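Local coordinates for protein amide synthase (Vibrio cholerae, PDB 1L5A) that serves as a nonribosomal peptide synthetase condensation enzyme, an amide synthase associated with vibriobactin, and probably forms amide bonds, at residues N220-W234 with T365-D377. Sequence-based numbering, arbitrary orientation.
Sequences NHLLLKLANANQIGW and TFRGSPQHELCLD
Pro370 presses the CD-CG edge of its ring on one face of the Trp234 indole at the tip of a beta hairpin, where strands 362-368 and 374-381 of one of the condensation domain's mixed beta sheets meet helix 217-229 and the start of helix 234-249. The turn is type I, from Ser369 to His372, with a classic beta bulge of His372 and Glu373 opposite Ser369. Proline suits its second position because its ring already fixes the phi that the turn needs, and the same rigid ring offers C-H groups to an aromatic face. Pro370 CD sits 3.3 Å from the centroid of the six-membered ring of Trp234, only 13° off the normal, a CH-pi contact. Trp234 follows the N-cap Gly233, and its CG lies between the backbone N and the carbonyl carbon (chi1 59°), a torsion that extends the indole over the hairpin.

On its helix side Pro370 is wedged between aliphatic groups: Leu223 CD1 approaches Pro370 CB at 3.9 Å, and Leu224 CD2 approaches Pro370 CG at the same distance. At the start of the returning strand, buried Leu374 spreads its two methyls, CD1 to Trp234 CZ3 and CD2 to Leu223 CD1, both at 4.0 Å; a branched side chain can thus serve two neighbours. Ile336 on the adjoining strand 333-337 also touches Trp234, and Leu238 of helix 234-249 backs Leu223. Asn220 brings its CB against the Pro370 backbone.

Toward solvent the packing thins. Gln371 and His372 are exposed, and polar residues suit this outer part of the turn. Although the Gln371 CB points away from the helix, the chain bends at chi2 (91°) and returns its amide across the partly exposed Leu224, with NE2 beside both methyls, CD1 and CD2.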
loop_
_atom_site.group_PDB
_atom_site.type_symbol
_atom_site.label_atom_id
_atom_site.label_comp_id
_atom_site.label_asym_id
_atom_site.label_seq_id
_atom_site.Cartn_x
_atom_site.Cartn_y
_atom_site.Cartn_z
ATOM N N ASN A 220 -1.656 -25.450 27.033
ATOM C CA ASN A 220 -1.755 -25.194 25.600
ATOM C C ASN A 220 -3.174 -24.827 25.183
ATOM O O ASN A 220 -3.370 -23.928 24.366
ATOM C CB ASN A 220 -1.269 -26.404 24.805
ATOM C CG ASN A 220 0.151 -26.789 25.160
ATOM O OD1 ASN A 220 0.940 -25.948 25.595
ATOM N ND2 ASN A 220 0.490 -28.058 24.966
ATOM N N HIS A 221 -4.165 -25.517 25.739
ATOM C CA HIS A 221 -5.551 -25.206 25.412
ATOM C C HIS A 221 -5.831 -23.779 25.884
ATOM O O HIS A 221 -6.416 -22.978 25.151
ATOM C CB HIS A 221 -6.498 -26.195 26.091
ATOM N N LEU A 222 -5.393 -23.459 27.101
ATOM C CA LEU A 222 -5.585 -22.120 27.666
ATOM C C LEU A 222 -4.871 -21.066 26.823
ATOM O O LEU A 222 -5.404 -19.978 26.570
ATOM C CB LEU A 222 -5.052 -22.074 29.101
ATOM C CG LEU A 222 -4.996 -20.696 29.772
ATOM C CD1 LEU A 222 -6.379 -20.075 29.849
ATOM C CD2 LEU A 222 -4.414 -20.850 31.168
ATOM N N LEU A 223 -3.657 -21.410 26.393
ATOM C CA LEU A 223 -2.822 -20.536 25.573
ATOM C C LEU A 223 -3.622 -20.138 24.340
ATOM O O LEU A 223 -3.685 -18.956 23.974
ATOM C CB LEU A 223 -1.559 -21.278 25.134
ATOM C CG LEU A 223 -0.261 -20.522 24.834
ATOM C CD1 LEU A 223 0.392 -21.210 23.645
ATOM C CD2 LEU A 223 -0.494 -19.040 24.545
ATOM N N LEU A 224 -4.229 -21.136 23.699
ATOM C CA LEU A 224 -5.030 -20.880 22.513
ATOM C C LEU A 224 -6.185 -19.969 22.887
ATOM O O LEU A 224 -6.293 -18.870 22.340
ATOM C CB LEU A 224 -5.545 -22.188 21.915
ATOM C CG LEU A 224 -4.466 -22.998 21.189
ATOM C CD1 LEU A 224 -4.949 -24.415 20.908
ATOM C CD2 LEU A 224 -4.105 -22.283 19.897
ATOM N N LYS A 225 -7.028 -20.398 23.829
ATOM C CA LYS A 225 -8.158 -19.566 24.241
ATOM C C LYS A 225 -7.685 -18.139 24.447
ATOM O O LYS A 225 -8.180 -17.213 23.802
ATOM C CB LYS A 225 -8.796 -20.079 25.532
ATOM C CG LYS A 225 -9.859 -21.156 25.335
ATOM C CD LYS A 225 -9.259 -22.435 24.771
ATOM C CE LYS A 225 -10.263 -23.578 24.765
ATOM N NZ LYS A 225 -9.635 -24.854 24.305
ATOM N N LEU A 226 -6.714 -17.967 25.335
ATOM C CA LEU A 226 -6.174 -16.645 25.617
ATOM C C LEU A 226 -5.849 -15.886 24.338
ATOM O O LEU A 226 -6.160 -14.702 24.216
ATOM C CB LEU A 226 -4.922 -16.778 26.473
ATOM C CG LEU A 226 -5.210 -17.050 27.940
ATOM C CD1 LEU A 226 -4.015 -17.689 28.612
ATOM C CD2 LEU A 226 -5.573 -15.731 28.600
ATOM N N ALA A 227 -5.228 -16.581 23.388
ATOM C CA ALA A 227 -4.845 -15.995 22.108
ATOM C C ALA A 227 -6.067 -15.530 21.338
ATOM O O ALA A 227 -6.136 -14.382 20.891
ATOM C CB ALA A 227 -4.089 -17.015 21.291
ATOM N N ASN A 228 -7.021 -16.443 21.177
ATOM C CA ASN A 228 -8.267 -16.158 20.479
ATOM C C ASN A 228 -8.954 -14.936 21.070
ATOM O O ASN A 228 -9.250 -13.969 20.364
ATOM C CB ASN A 228 -9.224 -17.350 20.578
ATOM C CG ASN A 228 -8.768 -18.539 19.753
ATOM O OD1 ASN A 228 -8.493 -18.409 18.554
ATOM N ND2 ASN A 228 -8.697 -19.711 20.386
ATOM N N ALA A 229 -9.195 -14.995 22.376
ATOM C CA ALA A 229 -9.871 -13.928 23.091
ATOM C C ALA A 229 -9.269 -12.549 22.869
ATOM O O ALA A 229 -9.941 -11.535 23.071
ATOM C CB ALA A 229 -9.905 -14.243 24.568
ATOM N N ASN A 230 -8.010 -12.495 22.452
ATOM C CA ASN A 230 -7.389 -11.204 22.229
ATOM C C ASN A 230 -7.093 -10.942 20.759
ATOM O O ASN A 230 -6.365 -10.009 20.410
ATOM C CB ASN A 230 -6.129 -11.094 23.082
ATOM C CG ASN A 230 -6.441 -10.747 24.530
ATOM O OD1 ASN A 230 -6.461 -9.570 24.905
ATOM N ND2 ASN A 230 -6.702 -11.766 25.347
ATOM N N GLN A 231 -7.681 -11.757 19.890
ATOM C CA GLN A 231 -7.485 -11.591 18.456
ATOM C C GLN A 231 -6.000 -11.544 18.086
ATOM O O GLN A 231 -5.565 -10.693 17.297
ATOM C CB GLN A 231 -8.190 -10.318 17.977
ATOM N N ILE A 232 -5.224 -12.445 18.685
ATOM C CA ILE A 232 -3.797 -12.546 18.404
ATOM C C ILE A 232 -3.463 -14.026 18.286
ATOM O O ILE A 232 -4.201 -14.871 18.798
ATOM C CB ILE A 232 -2.917 -11.919 19.528
ATOM C CG1 ILE A 232 -3.211 -12.586 20.871
ATOM C CG2 ILE A 232 -3.137 -10.407 19.596
ATOM C CD1 ILE A 232 -2.349 -12.052 22.000
ATOM N N GLY A 233 -2.375 -14.343 17.588
ATOM C CA GLY A 233 -1.983 -15.735 17.453
ATOM C C GLY A 233 -1.226 -16.161 18.707
ATOM O O GLY A 233 -0.737 -15.304 19.452
ATOM N N TRP A 234 -1.112 -17.466 18.953
ATOM C CA TRP A 234 -0.402 -17.900 20.145
ATOM C C TRP A 234 1.049 -17.438 20.217
ATOM O O TRP A 234 1.548 -17.150 21.304
ATOM C CB TRP A 234 -0.487 -19.415 20.330
ATOM C CG TRP A 234 0.047 -20.221 19.238
ATOM C CD1 TRP A 234 -0.627 -20.664 18.148
ATOM C CD2 TRP A 234 1.362 -20.760 19.153
ATOM N NE1 TRP A 234 0.182 -21.462 17.386
ATOM C CE2 TRP A 234 1.413 -21.541 17.978
ATOM C CE3 TRP A 234 2.508 -20.665 19.957
ATOM C CZ2 TRP A 234 2.564 -22.230 17.583
ATOM C CZ3 TRP A 234 3.652 -21.347 19.573
ATOM C CH2 TRP A 234 3.672 -22.123 18.391
ATOM N N THR A 365 13.068 -19.743 24.307
ATOM C CA THR A 365 12.600 -20.285 23.051
ATOM C C THR A 365 11.433 -21.243 23.207
ATOM O O THR A 365 11.391 -22.074 24.109
ATOM C CB THR A 365 13.734 -20.976 22.310
ATOM O OG1 THR A 365 14.515 -19.986 21.633
ATOM C CG2 THR A 365 13.189 -21.974 21.304
ATOM N N PHE A 366 10.462 -21.097 22.324
ATOM C CA PHE A 366 9.309 -21.967 22.364
ATOM C C PHE A 366 9.264 -22.732 21.054
ATOM O O PHE A 366 9.083 -22.139 19.988
ATOM C CB PHE A 366 8.040 -21.148 22.549
ATOM C CG PHE A 366 7.862 -20.609 23.937
ATOM C CD1 PHE A 366 8.213 -19.299 24.241
ATOM C CD2 PHE A 366 7.295 -21.404 24.941
ATOM C CE1 PHE A 366 7.993 -18.775 25.539
ATOM C CE2 PHE A 366 7.072 -20.897 26.227
ATOM C CZ PHE A 366 7.421 -19.577 26.526
ATOM N N ARG A 367 9.477 -24.042 21.125
ATOM C CA ARG A 367 9.433 -24.857 19.923
ATOM C C ARG A 367 8.257 -25.809 19.996
ATOM O O ARG A 367 7.999 -26.432 21.028
ATOM C CB ARG A 367 10.747 -25.628 19.712
ATOM C CG ARG A 367 11.604 -25.829 20.969
ATOM C CD ARG A 367 12.892 -26.624 20.673
ATOM N NE ARG A 367 12.633 -28.059 20.662
ATOM C CZ ARG A 367 12.532 -28.811 21.755
ATOM N NH1 ARG A 367 12.685 -28.265 22.956
ATOM N NH2 ARG A 367 12.240 -30.107 21.647
ATOM N N GLY A 368 7.529 -25.897 18.891
ATOM C CA GLY A 368 6.374 -26.768 18.836
ATOM C C GLY A 368 5.090 -26.003 18.578
ATOM O O GLY A 368 5.077 -24.973 17.890
ATOM N N SER A 369 4.003 -26.501 19.156
ATOM C CA SER A 369 2.704 -25.891 18.950
ATOM C C SER A 369 1.704 -26.327 20.010
ATOM O O SER A 369 1.636 -27.501 20.373
ATOM C CB SER A 369 2.187 -26.283 17.568
ATOM O OG SER A 369 0.830 -25.922 17.413
ATOM N N PRO A 370 0.902 -25.380 20.518
ATOM C CA PRO A 370 -0.087 -25.734 21.541
ATOM C C PRO A 370 -1.040 -26.842 21.071
ATOM O O PRO A 370 -1.717 -27.480 21.880
ATOM C CB PRO A 370 -0.792 -24.404 21.820
ATOM C CG PRO A 370 -0.546 -23.595 20.573
ATOM C CD PRO A 370 0.854 -23.946 20.197
ATOM N N GLN A 371 -1.084 -27.064 19.763
ATOM C CA GLN A 371 -1.936 -28.098 19.196
ATOM C C GLN A 371 -1.338 -29.483 19.453
ATOM O O GLN A 371 -2.036 -30.502 19.389
ATOM C CB GLN A 371 -2.106 -27.896 17.687
ATOM C CG GLN A 371 -3.200 -26.926 17.278
ATOM C CD GLN A 371 -2.710 -25.506 17.134
ATOM O OE1 GLN A 371 -1.792 -25.231 16.367
ATOM N NE2 GLN A 371 -3.330 -24.590 17.863
ATOM N N HIS A 372 -0.042 -29.518 19.736
ATOM C CA HIS A 372 0.633 -30.780 20.000
ATOM C C HIS A 372 1.495 -30.642 21.246
ATOM O O HIS A 372 0.983 -30.460 22.350
ATOM C CB HIS A 372 1.487 -31.169 18.792
ATOM C CG HIS A 372 0.698 -31.333 17.531
ATOM N ND1 HIS A 372 -0.381 -32.188 17.437
ATOM C CD2 HIS A 372 0.817 -30.742 16.318
ATOM C CE1 HIS A 372 -0.894 -32.113 16.221
ATOM N NE2 HIS A 372 -0.185 -31.242 15.522
ATOM N N GLU A 373 2.805 -30.743 21.070
ATOM C CA GLU A 373 3.712 -30.587 22.186
ATOM C C GLU A 373 4.414 -29.250 22.002
ATOM O O GLU A 373 4.864 -28.917 20.904
ATOM C CB GLU A 373 4.733 -31.724 22.222
ATOM C CG GLU A 373 5.728 -31.611 23.362
ATOM C CD GLU A 373 6.708 -32.765 23.399
ATOM O OE1 GLU A 373 7.145 -33.206 22.314
ATOM O OE2 GLU A 373 7.053 -33.220 24.513
ATOM N N LEU A 374 4.477 -28.478 23.080
ATOM C CA LEU A 374 5.123 -27.177 23.060
ATOM C C LEU A 374 6.141 -27.127 24.185
ATOM O O LEU A 374 5.781 -27.211 25.362
ATOM C CB LEU A 374 4.090 -26.076 23.268
ATOM C CG LEU A 374 4.637 -24.654 23.271
ATOM C CD1 LEU A 374 5.117 -24.287 21.873
ATOM C CD2 LEU A 374 3.551 -23.710 23.736
ATOM N N CYS A 375 7.413 -26.988 23.823
ATOM C CA CYS A 375 8.479 -26.928 24.824
ATOM C C CYS A 375 9.110 -25.539 24.935
ATOM O O CYS A 375 9.078 -24.747 23.988
ATOM C CB CYS A 375 9.569 -27.957 24.505
ATOM S SG CYS A 375 8.930 -29.622 24.308
ATOM N N LEU A 376 9.657 -25.256 26.114
ATOM C CA LEU A 376 10.321 -23.994 26.390
ATOM C C LEU A 376 11.778 -24.298 26.659
ATOM O O LEU A 376 12.090 -25.150 27.482
ATOM C CB LEU A 376 9.724 -23.321 27.626
ATOM C CG LEU A 376 10.612 -22.228 28.255
ATOM C CD1 LEU A 376 10.875 -21.130 27.248
ATOM C CD2 LEU A 376 9.948 -21.648 29.483
ATOM N N ASP A 377 12.668 -23.613 25.956
ATOM C CA ASP A 377 14.092 -23.812 26.151
ATOM C C ASP A 377 14.678 -22.528 26.698
ATOM O O ASP A 377 14.544 -21.475 26.070
ATOM C CB ASP A 377 14.789 -24.134 24.835
ATOM C CG ASP A 377 14.213 -25.346 24.148
ATOM O OD1 ASP A 377 13.839 -26.312 24.848
ATOM O OD2 ASP A 377 14.156 -25.336 22.897
#